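Local coordinates for protein deferrochelatase (Vibrio cholerae, PDB 5DE0) that binds heme b and, as a member of the dye-decolorizing (DyP-type) peroxidase family, probably reduces peroxide while oxidising substrates such as dyes, at residues V176-H181 and K282-A287; P17-T22 and H234-G239. All coordinates share one frame; numbering follows the deposited sequence.

Interaction 1. Residues V176-H181 and K282-A287; sequences VQRFVH and KAVTGA. With HEM (protoporphyrin IX containing Fe), chain F.
The carbonyl oxygen of Arg178 accepts the shortest direct hydrogen bond between the segments, 2.7 Å from Val284 N, with the donor nearly along the C=O axis; Ala283 CA makes a CA-H...O contact with the same oxygen. On the same residue, Arg178 N gives its hydrogen not to a backbone carbonyl but to Thr285 OG1, 2.8 Å away. This hydroxyl can stand in for a main-chain acceptor because chi1 of 61° sets it between the backbone N and carbonyl carbon of Thr285. This side-chain acceptor occurs where the antiparallel ladder breaks: the register slips by one residue between the pair Val180-Lys282 and the pair Val176-Ala287, each closed by two N-H...O bonds. A water bridges the segments here, accepting from Gln177 NE2 and donating to Thr285 O.

The Phe179 ring lies between Ala283 and the heme. Ala283 CB sits over one ring face, 4.1 Å from the centroid in a CH-pi contact, and the heme methyl CMC lies over the opposite face, both offset toward the rim. Heme vinyl carbon CBB approaches Phe179 CZ at 3.3 Å. Gln177 OE1 also lies against CBB, and His181 NE2, hydrogen-bonded to Asp141, against the other vinyl carbon CBC.

Arg178 and Val284 run side by side, pointing the same way. With CG anti to the backbone N (chi1 -176°) and a bend at chi3, the arginine brings one guanidinium face over Val284 CG1, 3.5 Å from CZ. Salt bridges from NE to Asp129 and from NH1 to Asp244 probably fix its rotation.

Strand 281-291 forms an edge of the C-terminal ferredoxin-like half's four-stranded antiparallel sheet within this chain, strand 247-253 pairs along the other side of 172-181, and Arg178 reaches across to strand 125-134 of the N-terminal half.

Interaction 2. Residues P17-T22 and H234-G239; sequences PFALYT and HSLPYG
Tyr21 brings its phenol end against the carbonyl of His234 and CB of Leu236, the tyrosine and leucine side chains crossing at about a right angle. The hydroxyl OH donates to His234 O at 2.7 Å and lies in the carbonyl plane, with a C=O...O angle of 158°. Leu236 CB lies 3.2 Å from Tyr21 OH, and like the carbonyl it meets the ring at its edge. A chi1 of -42° turns Tyr21 CG anti to its own carbonyl carbon, which carries the ring from strand 18-22 across to the other segment. Two residues earlier, Ala19 CB meets Leu236 CD2 at 3.8 Å, the one methyl-to-methyl touch between the segments.

The strands 18-22 and 236-239 cross at -71° with their axes 8.2 Å apart, so they are not paired edge to edge; Ala19, Tyr21 and Leu236 point toward the other segment, as in packed sheets. Each strand belongs to a different four-stranded antiparallel sheet, one in each of the two ferredoxin-like halves that make up the DyP fold, and the contact is part of the interface between those sheets.

His101 lies nearly parallel to the Tyr21 ring and meets His234 edge-to-face, while Leu248 and Ile250 of strand 247-253 pack on the tyrosine. His234 NE2 is bonded to Ile11 O. On the far side of strand 18-26, Phe18 turns from Leu236 toward helix 108-117 and meets Phe18 of the second subunit.

From the N terminus, residues 17-22 come first, on an inner strand of the N-terminal sheet; the chain completes that sheet, passes into the C-terminal half and reaches its first sheet strand, 172-181, which carries 176-181. It returns at 234-239, closing a loop of 211 residues with interaction 2, and then at 282-287, closing one of 100 residues with interaction 1. The two loops cross, since their segments alternate. Interaction 1 pairs neighbouring strands within the C-terminal sheet, whereas interaction 2 ties that sheet's other border strand to the N-terminal sheet. They meet at Tyr238, whose OH lies 2.6 Å from Phe179 O, a probable hydrogen bond, and also probably bonds Arg178 NH1.

Interaction 1. Residues V176-H181 and K282-A287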
loop_
_atom_site.group_PDB
_atom_site.type_symbol
_atom_site.label_atom_id
_atom_site.label_comp_id
_atom_site.label_asym_id
_atom_site.label_seq_id
_atom_site.Cartn_x
_atom_site.Cartn_y
_atom_site.Cartn_z
ATOM N N VAL B 176 16.649 10.523 3.562
ATOM C CA VAL B 176 15.587 9.851 2.827
ATOM C C VAL B 176 15.301 10.573 1.511
ATOM O O VAL B 176 15.334 11.801 1.435
ATOM C CB VAL B 176 14.279 9.724 3.679
ATOM C CG1 VAL B 176 14.427 10.411 5.020
ATOM C CG2 VAL B 176 13.057 10.248 2.928
ATOM N N GLN B 177 15.059 9.787 0.467
ATOM C CA GLN B 177 14.670 10.303 -0.839
ATOM C C GLN B 177 13.668 9.357 -1.483
ATOM O O GLN B 177 13.986 8.195 -1.739
ATOM C CB GLN B 177 15.882 10.461 -1.758
ATOM C CG GLN B 177 16.720 11.706 -1.541
ATOM C CD GLN B 177 17.937 11.730 -2.451
ATOM O OE1 GLN B 177 18.765 10.820 -2.419
ATOM N NE2 GLN B 177 18.042 12.764 -3.282
ATOM N N ARG B 178 12.459 9.843 -1.742
ATOM C CA ARG B 178 11.479 9.034 -2.452
ATOM C C ARG B 178 11.708 9.140 -3.951
ATOM O O ARG B 178 11.583 10.217 -4.534
ATOM C CB ARG B 178 10.049 9.454 -2.108
ATOM C CG ARG B 178 9.006 8.558 -2.751
ATOM C CD ARG B 178 7.676 8.592 -2.016
ATOM N NE ARG B 178 6.936 9.827 -2.244
ATOM C CZ ARG B 178 6.220 10.075 -3.336
ATOM N NH1 ARG B 178 6.158 9.177 -4.309
ATOM N NH2 ARG B 178 5.572 11.226 -3.459
ATOM N N PHE B 179 12.047 8.016 -4.573
ATOM C CA PHE B 179 12.305 7.996 -6.005
ATOM C C PHE B 179 11.109 7.487 -6.801
ATOM O O PHE B 179 10.429 6.545 -6.390
ATOM C CB PHE B 179 13.537 7.141 -6.309
ATOM C CG PHE B 179 14.833 7.845 -6.053
ATOM C CD1 PHE B 179 15.457 7.750 -4.823
ATOM C CD2 PHE B 179 15.424 8.609 -7.045
ATOM C CE1 PHE B 179 16.648 8.403 -4.589
ATOM C CE2 PHE B 179 16.614 9.263 -6.817
ATOM C CZ PHE B 179 17.228 9.161 -5.588
ATOM N N VAL B 180 10.856 8.127 -7.937
ATOM C CA VAL B 180 9.815 7.686 -8.856
ATOM C C VAL B 180 10.463 7.135 -10.121
ATOM O O VAL B 180 11.244 7.825 -10.779
ATOM C CB VAL B 180 8.849 8.826 -9.218
ATOM C CG1 VAL B 180 7.754 8.321 -10.146
ATOM C CG2 VAL B 180 8.248 9.431 -7.959
ATOM N N HIS B 181 10.138 5.890 -10.455
ATOM C CA HIS B 181 10.799 5.190 -11.552
ATOM C C HIS B 181 10.103 5.379 -12.898
ATOM O O HIS B 181 8.882 5.496 -12.973
ATOM C CB HIS B 181 10.898 3.694 -11.239
ATOM C CG HIS B 181 11.905 3.363 -10.182
ATOM N ND1 HIS B 181 12.633 4.326 -9.519
ATOM C CD2 HIS B 181 12.308 2.172 -9.677
ATOM C CE1 HIS B 181 13.439 3.745 -8.650
ATOM N NE2 HIS B 181 13.261 2.438 -8.725
ATOM N N LYS B 282 13.740 9.551 -10.578
ATOM C CA LYS B 282 13.845 10.922 -10.094
ATOM C C LYS B 282 13.428 11.030 -8.631
ATOM O O LYS B 282 12.414 10.463 -8.222
ATOM C CB LYS B 282 12.988 11.862 -10.948
ATOM C CG LYS B 282 13.404 11.942 -12.409
ATOM C CD LYS B 282 12.479 12.851 -13.199
ATOM C CE LYS B 282 12.924 12.965 -14.647
ATOM N NZ LYS B 282 12.028 13.859 -15.432
ATOM N N ALA B 283 14.213 11.762 -7.847
ATOM C CA ALA B 283 13.874 12.011 -6.452
ATOM C C ALA B 283 12.762 13.047 -6.361
ATOM O O ALA B 283 12.817 14.084 -7.020
ATOM C CB ALA B 283 15.102 12.469 -5.677
ATOM N N VAL B 284 11.751 12.765 -5.545
ATOM C CA VAL B 284 10.623 13.677 -5.385
ATOM C C VAL B 284 10.627 14.290 -3.985
ATOM O O VAL B 284 9.992 15.316 -3.739
ATOM C CB VAL B 284 9.276 12.961 -5.651
ATOM C CG1 VAL B 284 8.882 12.091 -4.467
ATOM C CG2 VAL B 284 8.182 13.972 -5.965
ATOM N N THR B 285 11.353 13.653 -3.071
ATOM C CA THR B 285 11.560 14.193 -1.733
ATOM C C THR B 285 13.034 14.089 -1.362
ATOM O O THR B 285 13.795 13.372 -2.015
ATOM C CB THR B 285 10.721 13.458 -0.669
ATOM O OG1 THR B 285 11.092 12.074 -0.636
ATOM C CG2 THR B 285 9.234 13.577 -0.966
ATOM N N GLY B 286 13.432 14.807 -0.317
ATOM C CA GLY B 286 14.802 14.767 0.161
ATOM C C GLY B 286 14.930 15.455 1.505
ATOM O O GLY B 286 14.502 16.598 1.664
ATOM N N ALA B 287 15.523 14.765 2.476
ATOM C CA ALA B 287 15.634 15.313 3.822
ATOM C C ALA B 287 16.724 14.643 4.653
ATOM O O ALA B 287 16.990 13.451 4.509
ATOM C CB ALA B 287 14.302 15.200 4.537
HETATM C CHA HEM F . 24.293 -0.122 -4.056
HETATM C CHB HEM F . 23.948 4.217 -1.914
HETATM C CHC HEM F . 20.029 5.274 -4.595
HETATM C CHD HEM F . 19.890 0.653 -6.061
HETATM C C1A HEM F . 24.546 0.961 -3.244
HETATM C C2A HEM F . 25.634 1.085 -2.294
HETATM C C3A HEM F . 25.535 2.281 -1.702
HETATM C C4A HEM F . 24.383 2.958 -2.258
HETATM C CMA HEM F . 26.473 2.857 -0.619
HETATM C CAA HEM F . 26.715 0.016 -2.021
HETATM C CBA HEM F . 28.007 0.439 -2.717
HETATM C CGA HEM F . 29.031 -0.657 -2.611
HETATM O O1A HEM F . 28.940 -1.639 -3.391
HETATM O O2A HEM F . 29.938 -0.542 -1.748
HETATM C C1B HEM F . 22.917 4.905 -2.512
HETATM C C2B HEM F . 22.639 6.313 -2.340
HETATM C C3B HEM F . 21.564 6.621 -3.064
HETATM C C4B HEM F . 21.110 5.413 -3.743
HETATM C CMB HEM F . 23.440 7.297 -1.457
HETATM C CAB HEM F . 20.972 8.048 -3.120
HETATM C CBB HEM F . 19.866 8.336 -3.803
HETATM C C1C HEM F . 19.620 4.106 -5.206
HETATM C C2C HEM F . 18.438 3.932 -6.032
HETATM C C3C HEM F . 18.405 2.647 -6.433
HETATM C C4C HEM F . 19.566 1.980 -5.878
HETATM C CMC HEM F . 17.432 5.064 -6.349
HETATM C CAC HEM F . 17.385 1.899 -7.329
HETATM C CBC HEM F . 16.363 2.475 -7.968
HETATM C C1D HEM F . 21.096 0.049 -5.772
HETATM C C2D HEM F . 21.557 -1.201 -6.330
HETATM C C3D HEM F . 22.934 -1.447 -5.701
HETATM C C4D HEM F . 23.167 -0.318 -4.828
HETATM C CMD HEM F . 20.824 -2.106 -7.343
HETATM C CAD HEM F . 23.873 -2.643 -5.958
HETATM C CBD HEM F . 23.542 -3.797 -5.018
HETATM C CGD HEM F . 23.815 -3.394 -3.593
HETATM O O1D HEM F . 22.849 -3.015 -2.881
HETATM O O2D HEM F . 24.996 -3.453 -3.162
HETATM N NA HEM F . 23.803 2.124 -3.194
HETATM N NB HEM F . 21.967 4.387 -3.375
HETATM N NC HEM F . 20.282 2.895 -5.138
HETATM N ND HEM F . 22.067 0.532 -4.900
HETATM FE FE HEM F . 22.072 2.495 -4.229
HETATM O O HOH W 1 15.792 14.523 -3.198
#

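Interaction 2. Residues P17-T22 and H234-G239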
loop_
_atom_site.group_PDB
_atom_site.type_symbol
_atom_site.label_atom_id
_atom_site.label_comp_id
_atom_site.label_asym_id
_atom_site.label_seq_id
_atom_site.Cartn_x
_atom_site.Cartn_y
_atom_site.Cartn_z
ATOM N N PRO B 17 9.913 -7.392 5.798
ATOM C CA PRO B 17 9.203 -7.490 4.515
ATOM C C PRO B 17 8.363 -6.254 4.188
ATOM O O PRO B 17 8.049 -6.014 3.020
ATOM C CB PRO B 17 8.302 -8.716 4.706
ATOM C CG PRO B 17 8.975 -9.518 5.752
ATOM C CD PRO B 17 9.606 -8.529 6.682
ATOM N N PHE B 18 8.002 -5.486 5.212
ATOM C CA PHE B 18 7.196 -4.283 5.032
ATOM C C PHE B 18 7.744 -3.149 5.884
ATOM O O PHE B 18 8.269 -3.385 6.971
ATOM C CB PHE B 18 5.735 -4.546 5.398
ATOM C CG PHE B 18 5.144 -5.733 4.704
ATOM C CD1 PHE B 18 4.542 -5.595 3.465
ATOM C CD2 PHE B 18 5.191 -6.991 5.287
ATOM C CE1 PHE B 18 3.993 -6.692 2.818
ATOM C CE2 PHE B 18 4.647 -8.090 4.647
ATOM C CZ PHE B 18 4.046 -7.940 3.411
ATOM N N ALA B 19 7.614 -1.919 5.400
ATOM C CA ALA B 19 8.123 -0.771 6.139
ATOM C C ALA B 19 7.244 0.465 5.981
ATOM O O ALA B 19 6.552 0.634 4.976
ATOM C CB ALA B 19 9.543 -0.457 5.707
ATOM N N LEU B 20 7.277 1.326 6.993
ATOM C CA LEU B 20 6.573 2.599 6.951
ATOM C C LEU B 20 7.554 3.759 7.059
ATOM O O LEU B 20 8.378 3.803 7.971
ATOM C CB LEU B 20 5.541 2.685 8.076
ATOM C CG LEU B 20 4.930 4.070 8.306
ATOM C CD1 LEU B 20 4.146 4.520 7.085
ATOM C CD2 LEU B 20 4.053 4.073 9.549
ATOM N N TYR B 21 7.464 4.694 6.121
ATOM C CA TYR B 21 8.296 5.888 6.154
ATOM C C TYR B 21 7.422 7.134 6.101
ATOM O O TYR B 21 6.868 7.464 5.051
ATOM C CB TYR B 21 9.285 5.902 4.991
ATOM C CG TYR B 21 9.948 4.576 4.700
ATOM C CD1 TYR B 21 11.112 4.198 5.356
ATOM C CD2 TYR B 21 9.422 3.710 3.747
ATOM C CE1 TYR B 21 11.728 2.992 5.079
ATOM C CE2 TYR B 21 10.031 2.504 3.462
ATOM C CZ TYR B 21 11.184 2.150 4.128
ATOM O OH TYR B 21 11.792 0.946 3.848
ATOM N N THR B 22 7.311 7.829 7.228
ATOM C CA THR B 22 6.424 8.979 7.319
ATOM C C THR B 22 7.185 10.281 7.567
ATOM O O THR B 22 7.951 10.395 8.527
ATOM C CB THR B 22 5.382 8.783 8.437
ATOM O OG1 THR B 22 4.613 7.604 8.169
ATOM C CG2 THR B 22 4.446 9.979 8.515
ATOM N N HIS B 234 17.992 1.146 4.534
ATOM C CA HIS B 234 16.753 0.476 4.919
ATOM C C HIS B 234 15.688 0.682 3.851
ATOM O O HIS B 234 14.491 0.593 4.126
ATOM C CB HIS B 234 16.250 0.990 6.271
ATOM C CG HIS B 234 16.787 0.232 7.444
ATOM N ND1 HIS B 234 16.274 -0.984 7.838
ATOM C CD2 HIS B 234 17.789 0.515 8.309
ATOM C CE1 HIS B 234 16.938 -1.418 8.895
ATOM N NE2 HIS B 234 17.863 -0.527 9.201
ATOM N N SER B 235 16.138 0.963 2.632
ATOM C CA SER B 235 15.240 1.269 1.526
ATOM C C SER B 235 14.342 0.094 1.180
ATOM O O SER B 235 14.644 -1.055 1.504
ATOM C CB SER B 235 16.036 1.682 0.290
ATOM O OG SER B 235 17.045 2.617 0.621
ATOM N N LEU B 236 13.236 0.396 0.510
ATOM C CA LEU B 236 12.268 -0.615 0.116
ATOM C C LEU B 236 11.396 -0.077 -1.013
ATOM O O LEU B 236 11.017 1.094 -0.998
ATOM C CB LEU B 236 11.409 -1.026 1.312
ATOM C CG LEU B 236 11.126 -2.514 1.516
ATOM C CD1 LEU B 236 12.408 -3.325 1.458
ATOM C CD2 LEU B 236 10.416 -2.733 2.844
ATOM N N PRO B 237 11.095 -0.926 -2.006
ATOM C CA PRO B 237 10.206 -0.567 -3.117
ATOM C C PRO B 237 8.822 -0.150 -2.623
ATOM O O PRO B 237 8.431 -0.537 -1.526
ATOM C CB PRO B 237 10.129 -1.859 -3.937
ATOM C CG PRO B 237 11.371 -2.599 -3.594
ATOM C CD PRO B 237 11.655 -2.279 -2.161
ATOM N N TYR B 238 8.095 0.624 -3.424
ATOM C CA TYR B 238 6.793 1.145 -3.016
ATOM C C TYR B 238 5.919 1.479 -4.218
ATOM O O TYR B 238 6.395 1.513 -5.353
ATOM C CB TYR B 238 6.964 2.406 -2.167
ATOM C CG TYR B 238 7.254 3.632 -3.011
ATOM C CD1 TYR B 238 8.533 3.881 -3.488
ATOM C CD2 TYR B 238 6.243 4.531 -3.344
ATOM C CE1 TYR B 238 8.803 4.990 -4.266
ATOM C CE2 TYR B 238 6.504 5.642 -4.125
ATOM C CZ TYR B 238 7.787 5.866 -4.582
ATOM O OH TYR B 238 8.058 6.969 -5.359
ATOM N N GLY B 239 4.644 1.749 -3.955
ATOM C CA GLY B 239 3.781 2.377 -4.938
ATOM C C GLY B 239 2.844 1.479 -5.718
ATOM O O GLY B 239 2.736 0.282 -5.455
#